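Local atomic coordinates of uncharacterized protein (Legionella longbeachae NSW150, PDB entry 4JZA), a protein that probably removes the 3-phosphate from phosphoinositide lipids, and so may act on lipid metabolism during the encounter of the pathogen with its host. Residues Asp97-Lys100 and Glu101-Arg104; Glu103-Thr106 and Ala107-Glu111; Ser419-Ala423 and Thr424-Pro428; Val427-Trp430 and Ile431-Tyr434. All blocks are in the same frame, centred on the assembly; numbering follows the deposited sequence.

Interaction 1: Asp97-Lys100 and Glu101-Arg104; sequences DLHK and ELER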
loop_
_atom_site.group_PDB
_atom_site.type_symbol
_atom_site.label_atom_id
_atom_site.label_comp_id
_atom_site.label_asym_id
_atom_site.label_seq_id
_atom_site.Cartn_x
_atom_site.Cartn_y
_atom_site.Cartn_z
ATOM N N ASP A 97 24.463 -2.456 1.641
ATOM C CA ASP A 97 24.624 -2.036 3.040
ATOM C C ASP A 97 23.411 -1.234 3.396
ATOM O O ASP A 97 22.852 -1.406 4.442
ATOM C CB ASP A 97 25.875 -1.134 3.271
ATOM C CG ASP A 97 27.197 -1.737 2.722
ATOM O OD1 ASP A 97 27.569 -2.844 3.115
ATOM O OD2 ASP A 97 27.863 -1.091 1.888
ATOM N N LEU A 98 23.031 -0.317 2.509
ATOM C CA LEU A 98 21.889 0.546 2.737
ATOM C C LEU A 98 20.563 -0.238 2.752
ATOM O O LEU A 98 19.621 0.136 3.459
ATOM C CB LEU A 98 21.826 1.647 1.688
ATOM C CG LEU A 98 23.005 2.614 1.485
ATOM C CD1 LEU A 98 22.731 3.533 0.315
ATOM C CD2 LEU A 98 23.309 3.463 2.704
ATOM N N HIS A 99 20.464 -1.320 1.996
ATOM C CA HIS A 99 19.224 -2.075 2.037
ATOM C C HIS A 99 19.118 -2.744 3.393
ATOM O O HIS A 99 18.020 -2.923 3.927
ATOM C CB HIS A 99 19.048 -3.086 0.880
ATOM C CG HIS A 99 17.615 -3.454 0.674
ATOM N ND1 HIS A 99 16.987 -4.441 1.412
ATOM C CD2 HIS A 99 16.642 -2.864 -0.062
ATOM C CE1 HIS A 99 15.702 -4.469 1.115
ATOM N NE2 HIS A 99 15.468 -3.526 0.219
ATOM N N LYS A 100 20.259 -3.042 3.991
ATOM C CA LYS A 100 20.241 -3.752 5.246
ATOM C C LYS A 100 19.846 -2.787 6.330
ATOM O O LYS A 100 18.912 -3.064 7.068
ATOM C CB LYS A 100 21.562 -4.451 5.543
ATOM C CG LYS A 100 21.426 -5.472 6.662
ATOM C CD LYS A 100 22.616 -6.413 6.770
ATOM C CE LYS A 100 22.320 -7.559 7.742
ATOM N NZ LYS A 100 23.314 -8.674 7.627
ATOM N N GLU A 101 20.487 -1.635 6.402
ATOM C CA GLU A 101 20.015 -0.568 7.284
ATOM C C GLU A 101 18.497 -0.264 7.140
ATOM O O GLU A 101 17.775 -0.121 8.120
ATOM C CB GLU A 101 20.823 0.712 7.040
ATOM C CG GLU A 101 22.244 0.653 7.589
ATOM C CD GLU A 101 22.252 0.159 9.032
ATOM O OE1 GLU A 101 21.483 0.707 9.879
ATOM O OE2 GLU A 101 22.998 -0.815 9.287
ATOM N N LEU A 102 18.001 -0.176 5.920
ATOM C CA LEU A 102 16.576 -0.019 5.751
ATOM C C LEU A 102 15.830 -1.157 6.360
ATOM O O LEU A 102 14.814 -0.914 6.983
ATOM C CB LEU A 102 16.178 0.106 4.281
ATOM C CG LEU A 102 14.666 0.066 3.927
ATOM C CD1 LEU A 102 13.909 1.179 4.634
ATOM C CD2 LEU A 102 14.453 0.203 2.438
ATOM N N GLU A 103 16.263 -2.401 6.134
ATOM C CA GLU A 103 15.516 -3.559 6.686
ATOM C C GLU A 103 15.504 -3.454 8.224
ATOM O O GLU A 103 14.483 -3.698 8.876
ATOM C CB GLU A 103 16.118 -4.878 6.247
ATOM C CG GLU A 103 15.897 -5.297 4.790
ATOM C CD GLU A 103 16.801 -6.475 4.301
ATOM O OE1 GLU A 103 17.315 -7.220 5.136
ATOM O OE2 GLU A 103 17.001 -6.702 3.086
ATOM N N ARG A 104 16.631 -3.025 8.794
ATOM C CA ARG A 104 16.753 -2.939 10.232
ATOM C C ARG A 104 15.836 -1.884 10.816
ATOM O O ARG A 104 15.223 -2.117 11.830
ATOM C CB ARG A 104 18.178 -2.568 10.633
ATOM C CG ARG A 104 19.182 -3.718 10.675
ATOM C CD ARG A 104 20.492 -3.299 11.359
ATOM N NE ARG A 104 21.476 -4.399 11.345
ATOM C CZ ARG A 104 22.578 -4.450 10.593
ATOM N NH1 ARG A 104 22.886 -3.452 9.764
ATOM N NH2 ARG A 104 23.384 -5.506 10.680
#
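His99 and Glu103, one helical turn apart, are joined through their side-chain ends: His99 ND1 donates to Glu103 OE2 over 2.8 Å. The acceptor lies almost exactly in the plane of the imidazole, at the ring's edge, whereas the carboxylate is turned 75° against the ring and receives the proton on its anti side. The bond is noticeably bent, with an N-H...O angle of 137°. His99 sets this up with CG anti to the backbone N (chi1 -159°), which swings the ring towards the following turn. Each end of the pair has a further partner, since His99 NE2 is bonded to Asp653 and Glu103 OE1 to the hydroxyl of Tyr670, so the ring is gripped at both nitrogens and its rotation is fixed. The backbone keeps its regular helical bonds, for example from Leu102 N to Leu98 O at 3.0 Å. The other flank is looser and exposed. There the extended chain of Lys100 lies over one face of the Arg104 guanidinium, with Lys100 CE 3.7 Å from Arg104 NH2. Their like charges come near each other, but Arg104 NH1 also makes a salt bridge of weak hydrogen-bond geometry with Glu101 OE2, which probably offsets some of the repulsion. Within helix 95-116 the buried flank, through Leu98 and Leu102, rests on Phe45 of helix 41-62, while Lys100 and Arg104 touch the loop at Tyr670.

Interaction 2: Glu103-Thr106 and Ala107-Glu111; sequences ERFT and AKLIE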
loop_
_atom_site.group_PDB
_atom_site.type_symbol
_atom_site.label_atom_id
_atom_site.label_comp_id
_atom_site.label_asym_id
_atom_site.label_seq_id
_atom_site.Cartn_x
_atom_site.Cartn_y
_atom_site.Cartn_z
ATOM N N GLU A 103 16.263 -2.401 6.134
ATOM C CA GLU A 103 15.516 -3.559 6.686
ATOM C C GLU A 103 15.504 -3.454 8.224
ATOM O O GLU A 103 14.483 -3.698 8.876
ATOM C CB GLU A 103 16.118 -4.878 6.247
ATOM C CG GLU A 103 15.897 -5.297 4.790
ATOM C CD GLU A 103 16.801 -6.475 4.301
ATOM O OE1 GLU A 103 17.315 -7.220 5.136
ATOM O OE2 GLU A 103 17.001 -6.702 3.086
ATOM N N ARG A 104 16.631 -3.025 8.794
ATOM C CA ARG A 104 16.753 -2.939 10.232
ATOM C C ARG A 104 15.836 -1.884 10.816
ATOM O O ARG A 104 15.223 -2.117 11.830
ATOM C CB ARG A 104 18.178 -2.568 10.633
ATOM C CG ARG A 104 19.182 -3.718 10.675
ATOM C CD ARG A 104 20.492 -3.299 11.359
ATOM N NE ARG A 104 21.476 -4.399 11.345
ATOM C CZ ARG A 104 22.578 -4.450 10.593
ATOM N NH1 ARG A 104 22.886 -3.452 9.764
ATOM N NH2 ARG A 104 23.384 -5.506 10.680
ATOM N N PHE A 105 15.805 -0.711 10.196
ATOM C CA PHE A 105 15.002 0.415 10.664
ATOM C C PHE A 105 13.517 0.077 10.556
ATOM O O PHE A 105 12.719 0.352 11.468
ATOM C CB PHE A 105 15.362 1.693 9.885
ATOM C CG PHE A 105 14.382 2.811 10.066
ATOM C CD1 PHE A 105 14.520 3.704 11.108
ATOM C CD2 PHE A 105 13.299 2.964 9.187
ATOM C CE1 PHE A 105 13.599 4.724 11.281
ATOM C CE2 PHE A 105 12.361 3.967 9.359
ATOM C CZ PHE A 105 12.505 4.842 10.420
ATOM N N THR A 106 13.159 -0.573 9.469
ATOM C CA THR A 106 11.768 -0.875 9.249
ATOM C C THR A 106 11.286 -1.903 10.312
ATOM O O THR A 106 10.239 -1.743 10.939
ATOM C CB THR A 106 11.560 -1.349 7.772
ATOM O OG1 THR A 106 12.125 -0.391 6.844
ATOM C CG2 THR A 106 10.094 -1.499 7.476
ATOM N N ALA A 107 12.072 -2.956 10.520
ATOM C CA ALA A 107 11.740 -3.992 11.529
ATOM C C ALA A 107 11.560 -3.403 12.912
ATOM O O ALA A 107 10.697 -3.839 13.637
ATOM C CB ALA A 107 12.819 -5.046 11.588
ATOM N N LYS A 108 12.384 -2.410 13.271
ATOM C CA LYS A 108 12.188 -1.700 14.505
ATOM C C LYS A 108 10.826 -1.070 14.599
ATOM O O LYS A 108 10.233 -1.159 15.634
ATOM C CB LYS A 108 13.242 -0.648 14.720
ATOM C CG LYS A 108 14.540 -1.239 15.237
ATOM C CD LYS A 108 15.478 -0.093 15.566
ATOM C CE LYS A 108 16.880 -0.556 15.908
ATOM N NZ LYS A 108 17.879 0.490 15.528
ATOM N N LEU A 109 10.328 -0.446 13.541
ATOM C CA LEU A 109 9.015 0.195 13.597
ATOM C C LEU A 109 7.909 -0.808 13.681
ATOM O O LEU A 109 6.945 -0.604 14.422
ATOM C CB LEU A 109 8.734 1.067 12.384
ATOM C CG LEU A 109 9.695 2.221 12.090
ATOM C CD1 LEU A 109 9.059 3.092 11.037
ATOM C CD2 LEU A 109 10.044 3.094 13.256
ATOM N N ILE A 110 8.024 -1.866 12.891
ATOM C CA ILE A 110 6.980 -2.888 12.814
ATOM C C ILE A 110 6.787 -3.509 14.195
ATOM O O ILE A 110 5.674 -3.804 14.627
ATOM C CB ILE A 110 7.403 -3.930 11.754
ATOM C CG1 ILE A 110 7.225 -3.330 10.393
ATOM C CG2 ILE A 110 6.600 -5.223 11.790
ATOM C CD1 ILE A 110 8.222 -3.932 9.440
ATOM N N GLU A 111 7.901 -3.698 14.889
ATOM C CA GLU A 111 7.892 -4.425 16.130
ATOM C C GLU A 111 7.271 -3.502 17.214
ATOM O O GLU A 111 6.422 -3.920 18.004
ATOM C CB GLU A 111 9.316 -4.979 16.390
ATOM C CG GLU A 111 9.960 -4.690 17.719
ATOM C CD GLU A 111 11.393 -5.250 17.883
ATOM O OE1 GLU A 111 12.379 -4.620 17.351
ATOM O OE2 GLU A 111 11.510 -6.284 18.637
#
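From Glu103 to Ile110 the backbone runs as regular alpha helix, each N-H bonding to the carbonyl four residues earlier, as in Ala107 N to Glu103 O at 3.0 Å and Ile110 N to Thr106 O, also at 3.0 Å. Two side-chain pairs follow the same spacing. Leu109 sets its branched end over one face of the Phe105 ring: CD1 lies 3.8 Å from Phe105 CE2, and CD2 approaches CZ at 4.1 Å. The ring can lean forward to meet it because CG of Phe105 stands anti to the backbone N (chi1 166°). In the second pair the methyl of Thr106 faces the end of Ile110, with Thr106 CG2 and Ile110 CD1 3.6 Å apart; Ile110 CD1 also lies alongside the carbonyl oxygen of Thr106. At chi1 -53° the Thr106 hydroxyl is turned the other way, back along the helix, where OG1 bonds to the carbonyl of Leu102. A buried polar atom is thereby satisfied within the helix itself, leaving the methyl turned to the apolar neighbours. Phe105 and Leu109 reach helix 74-87 at Cys84 and Val81, Thr106 meets Leu52 of helix 41-62, and Ile110 packs on Ala125 and Val126 of helix 122-140. Helix 95-116 thus packs against three others, consistent with a helical bundle in which these i and i+4 side chains form apolar faces.

Interaction 3: Ser419-Ala423 and Thr424-Pro428; sequences SPIHA and TEYVP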
loop_
_atom_site.group_PDB
_atom_site.type_symbol
_atom_site.label_atom_id
_atom_site.label_comp_id
_atom_site.label_asym_id
_atom_site.label_seq_id
_atom_site.Cartn_x
_atom_site.Cartn_y
_atom_site.Cartn_z
ATOM N N SER A 419 -0.818 -9.636 -17.396
ATOM C CA SER A 419 -0.686 -11.019 -17.818
ATOM C C SER A 419 -1.532 -11.988 -17.014
ATOM O O SER A 419 -1.067 -12.572 -16.046
ATOM C CB SER A 419 0.774 -11.441 -17.747
ATOM O OG SER A 419 1.593 -10.473 -18.354
ATOM N N PRO A 420 -2.774 -12.161 -17.439
ATOM C CA PRO A 420 -3.700 -13.124 -16.833
ATOM C C PRO A 420 -3.108 -14.505 -16.862
ATOM O O PRO A 420 -2.538 -14.874 -17.875
ATOM C CB PRO A 420 -4.909 -13.092 -17.762
ATOM C CG PRO A 420 -4.805 -11.789 -18.451
ATOM C CD PRO A 420 -3.357 -11.495 -18.600
ATOM N N ILE A 421 -3.217 -15.243 -15.764
ATOM C CA ILE A 421 -2.695 -16.613 -15.658
ATOM C C ILE A 421 -3.646 -17.378 -14.764
ATOM O O ILE A 421 -3.910 -16.916 -13.659
ATOM C CB ILE A 421 -1.247 -16.601 -15.099
ATOM C CG1 ILE A 421 -0.669 -18.009 -15.035
ATOM C CG2 ILE A 421 -1.131 -15.934 -13.720
ATOM C CD1 ILE A 421 0.154 -18.355 -16.252
ATOM N N HIS A 422 -4.231 -18.481 -15.252
ATOM C CA HIS A 422 -5.124 -19.332 -14.415
ATOM C C HIS A 422 -4.310 -20.053 -13.329
ATOM O O HIS A 422 -3.084 -20.214 -13.441
ATOM C CB HIS A 422 -5.901 -20.381 -15.231
ATOM C CG HIS A 422 -7.120 -19.852 -15.929
ATOM N ND1 HIS A 422 -8.396 -19.934 -15.390
ATOM C CD2 HIS A 422 -7.257 -19.260 -17.144
ATOM C CE1 HIS A 422 -9.261 -19.399 -16.240
ATOM N NE2 HIS A 422 -8.595 -18.984 -17.310
ATOM N N ALA A 423 -4.998 -20.500 -12.281
ATOM C CA ALA A 423 -4.344 -21.245 -11.219
ATOM C C ALA A 423 -3.731 -22.567 -11.702
ATOM O O ALA A 423 -2.732 -23.021 -11.170
ATOM C CB ALA A 423 -5.316 -21.503 -10.093
ATOM N N THR A 424 -4.304 -23.189 -12.718
ATOM C CA THR A 424 -3.753 -24.461 -13.203
ATOM C C THR A 424 -2.427 -24.328 -13.964
ATOM O O THR A 424 -1.758 -25.327 -14.210
ATOM C CB THR A 424 -4.794 -25.210 -14.061
ATOM O OG1 THR A 424 -5.373 -24.306 -15.006
ATOM C CG2 THR A 424 -5.912 -25.769 -13.157
ATOM N N GLU A 425 -2.041 -23.103 -14.320
ATOM C CA GLU A 425 -0.823 -22.850 -15.102
ATOM C C GLU A 425 0.298 -22.070 -14.367
ATOM O O GLU A 425 1.437 -22.047 -14.844
ATOM C CB GLU A 425 -1.213 -22.113 -16.363
ATOM C CG GLU A 425 -2.324 -22.809 -17.140
ATOM C CD GLU A 425 -2.965 -21.918 -18.203
ATOM O OE1 GLU A 425 -3.198 -20.693 -17.968
ATOM O OE2 GLU A 425 -3.251 -22.466 -19.283
ATOM N N TYR A 426 -0.021 -21.477 -13.207
ATOM C CA TYR A 426 0.857 -20.520 -12.526
ATOM C C TYR A 426 2.065 -21.140 -11.788
ATOM O O TYR A 426 1.912 -21.901 -10.801
ATOM C CB TYR A 426 0.040 -19.615 -11.565
ATOM C CG TYR A 426 0.899 -18.682 -10.693
ATOM C CD1 TYR A 426 1.746 -17.732 -11.263
ATOM C CD2 TYR A 426 0.891 -18.786 -9.317
ATOM C CE1 TYR A 426 2.531 -16.904 -10.481
ATOM C CE2 TYR A 426 1.680 -17.975 -8.533
ATOM C CZ TYR A 426 2.494 -17.031 -9.119
ATOM O OH TYR A 426 3.284 -16.229 -8.319
ATOM N N VAL A 427 3.268 -20.792 -12.267
ATOM C CA VAL A 427 4.513 -21.138 -11.568
ATOM C C VAL A 427 5.121 -19.887 -10.930
ATOM O O VAL A 427 5.488 -18.942 -11.638
ATOM C CB VAL A 427 5.587 -21.747 -12.509
ATOM C CG1 VAL A 427 6.772 -22.268 -11.688
ATOM C CG2 VAL A 427 5.008 -22.848 -13.395
ATOM N N PRO A 428 5.230 -19.866 -9.596
ATOM C CA PRO A 428 5.940 -18.755 -8.946
ATOM C C PRO A 428 7.408 -18.639 -9.416
ATOM O O PRO A 428 8.148 -19.623 -9.346
ATOM C CB PRO A 428 5.847 -19.100 -7.447
ATOM C CG PRO A 428 4.664 -20.013 -7.317
ATOM C CD PRO A 428 4.607 -20.780 -8.619
#
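Ile421 and Tyr426 face each other across a tight reversal of the chain, their side chains crossing at about a right angle. Ile421 CG1, anti to its own amide nitrogen (chi1 -178°), reaches over to Tyr426 CB at 3.9 Å, and the CD1 methyl continues to Glu425 CB at 4.0 Å. The phenol ring leads away from this meeting point towards Leu438 and Pro439, its hydroxyl bonded to the carbonyl of Leu435 and to Thr432 OG1. Between the two side chains the backbone turns through a type I beta turn, His422 to Glu425, closed by Glu425 N to His422 O at 3.2 Å; the donor stands well above the carbonyl plane, 60° out of it. On the outer side the extended Glu425 chain runs back beside His422; OE1 lies off the imidazole edge, near its plane, and touches His422 CB at 3.9 Å and not the ring. Ile421 is backed by Ala471 and Tyr475. The chemistry is mixed: the backbone bond closing the turn is backed by an apolar patch, while His422 NE2 and Glu425 OE1, 5.7 Å apart, form no salt bridge, and any electrostatic influence between them is probably weak.

Interaction 4: Val427-Trp430 and Ile431-Tyr434; sequences VPNW and ITDY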
loop_
_atom_site.group_PDB
_atom_site.type_symbol
_atom_site.label_atom_id
_atom_site.label_comp_id
_atom_site.label_asym_id
_atom_site.label_seq_id
_atom_site.Cartn_x
_atom_site.Cartn_y
_atom_site.Cartn_z
ATOM N N VAL A 427 3.268 -20.792 -12.267
ATOM C CA VAL A 427 4.513 -21.138 -11.568
ATOM C C VAL A 427 5.121 -19.887 -10.930
ATOM O O VAL A 427 5.488 -18.942 -11.638
ATOM C CB VAL A 427 5.587 -21.747 -12.509
ATOM C CG1 VAL A 427 6.772 -22.268 -11.688
ATOM C CG2 VAL A 427 5.008 -22.848 -13.395
ATOM N N PRO A 428 5.230 -19.866 -9.596
ATOM C CA PRO A 428 5.940 -18.755 -8.946
ATOM C C PRO A 428 7.408 -18.639 -9.416
ATOM O O PRO A 428 8.148 -19.623 -9.346
ATOM C CB PRO A 428 5.847 -19.100 -7.447
ATOM C CG PRO A 428 4.664 -20.013 -7.317
ATOM C CD PRO A 428 4.607 -20.780 -8.619
ATOM N N ASN A 429 7.792 -17.454 -9.913
ATOM C CA ASN A 429 9.130 -17.206 -10.507
ATOM C C ASN A 429 9.614 -15.757 -10.324
ATOM O O ASN A 429 8.959 -14.977 -9.640
ATOM C CB ASN A 429 9.142 -17.583 -11.980
ATOM C CG ASN A 429 8.160 -16.778 -12.806
ATOM O OD1 ASN A 429 7.691 -15.683 -12.413
ATOM N ND2 ASN A 429 7.823 -17.331 -13.963
ATOM N N TRP A 430 10.750 -15.383 -10.910
ATOM C CA TRP A 430 11.294 -14.058 -10.609
ATOM C C TRP A 430 10.409 -12.883 -11.039
ATOM O O TRP A 430 10.459 -11.806 -10.444
ATOM C CB TRP A 430 12.715 -13.913 -11.132
ATOM C CG TRP A 430 12.897 -13.781 -12.603
ATOM C CD1 TRP A 430 12.565 -14.694 -13.566
ATOM C CD2 TRP A 430 13.545 -12.692 -13.273
ATOM N NE1 TRP A 430 12.937 -14.223 -14.798
ATOM C CE2 TRP A 430 13.540 -12.998 -14.650
ATOM C CE3 TRP A 430 14.119 -11.481 -12.840
ATOM C CZ2 TRP A 430 14.103 -12.139 -15.614
ATOM C CZ3 TRP A 430 14.675 -10.622 -13.790
ATOM C CH2 TRP A 430 14.661 -10.959 -15.170
ATOM N N ILE A 431 9.558 -13.100 -12.028
ATOM C CA ILE A 431 8.767 -12.011 -12.556
ATOM C C ILE A 431 7.648 -11.581 -11.593
ATOM O O ILE A 431 7.215 -10.422 -11.618
ATOM C CB ILE A 431 8.189 -12.388 -13.922
ATOM C CG1 ILE A 431 9.318 -12.653 -14.910
ATOM C CG2 ILE A 431 7.285 -11.279 -14.441
ATOM C CD1 ILE A 431 8.999 -13.783 -15.857
ATOM N N THR A 432 7.183 -12.503 -10.750
ATOM C CA THR A 432 6.052 -12.230 -9.834
ATOM C C THR A 432 6.463 -12.221 -8.326
ATOM O O THR A 432 5.601 -12.204 -7.431
ATOM C CB THR A 432 4.805 -13.120 -10.164
ATOM O OG1 THR A 432 4.228 -13.634 -8.962
ATOM C CG2 THR A 432 5.152 -14.293 -11.063
ATOM N N ASP A 433 7.781 -12.169 -8.075
ATOM C CA ASP A 433 8.375 -12.074 -6.727
ATOM C C ASP A 433 8.225 -13.357 -5.872
ATOM O O ASP A 433 8.378 -13.308 -4.651
ATOM C CB ASP A 433 7.772 -10.895 -5.937
ATOM C CG ASP A 433 8.194 -9.534 -6.454
ATOM O OD1 ASP A 433 9.225 -9.457 -7.133
ATOM O OD2 ASP A 433 7.513 -8.527 -6.117
ATOM N N TYR A 434 7.922 -14.487 -6.518
ATOM C CA TYR A 434 7.619 -15.773 -5.855
ATOM C C TYR A 434 6.356 -15.698 -4.991
ATOM O O TYR A 434 6.141 -16.544 -4.117
ATOM C CB TYR A 434 8.821 -16.300 -5.068
ATOM C CG TYR A 434 10.006 -16.686 -5.922
ATOM C CD1 TYR A 434 9.947 -16.608 -7.269
ATOM C CD2 TYR A 434 11.179 -17.182 -5.369
ATOM C CE1 TYR A 434 11.007 -16.969 -8.058
ATOM C CE2 TYR A 434 12.250 -17.544 -6.180
ATOM C CZ TYR A 434 12.123 -17.425 -7.545
ATOM O OH TYR A 434 13.079 -17.752 -8.471
#
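Asn429 bends its side chain over the two residues that follow, Ile431 and Thr432. From CB, the chi1 of 61° places CG between the backbone N and the carbonyl carbon, which brings it within 4.0 Å of Ile431 N. At the tip, OD1 accepts a weak hydrogen bond from Ile431 N at 3.2 Å and lies beside the methyl Thr432 CG2. The other branch, ND2, approaches Ile431 CD1 at 4.2 Å and gives its hydrogen bond to the carbonyl of Met470, tying the side chain to strand 469-470. The link from OD1 to Ile431 N makes an Asx turn, here a loose one, superposed on a type I beta turn closed by Thr432 N to Asn429 O at 3.2 Å; Tyr434 N adds a weak bond to the same carbonyl oxygen. Beside the turn, Ile431 CG1 sits over one face of the Trp430 indole as a CH-pi contact, 4.1 Å from the centroid of the five-membered ring and 15° off its normal. Both of these residues also touch Trp624 of helix 622-625, and Asp433 is salt-bridged to Lys620. The position of the Tyr434 ring against the Asn429 backbone is doubtful in the model.

Overall arrangement
Following the chain from the N terminus, interactions 1 and 2 come first, as successive parts of helix 95-116; they share Glu103 and Arg104. Interactions 3 and 4 follow some 300 residues later, one after the other in the loop between strand 412-416 of the large mixed sheet and helix 441-454. Each is local, closing only a turn, and none encloses or crosses another. Interaction 3 runs into interaction 4 through the shared Val427 and Pro428, and the hydroxyls of Tyr426 and Thr432 join them. The helical pair ties helix 95-116 to helices 41-62, 74-87 and 122-140, whereas the loop pair connects to helix 441-454, strands 469-470 and 474-475 and helix 622-625.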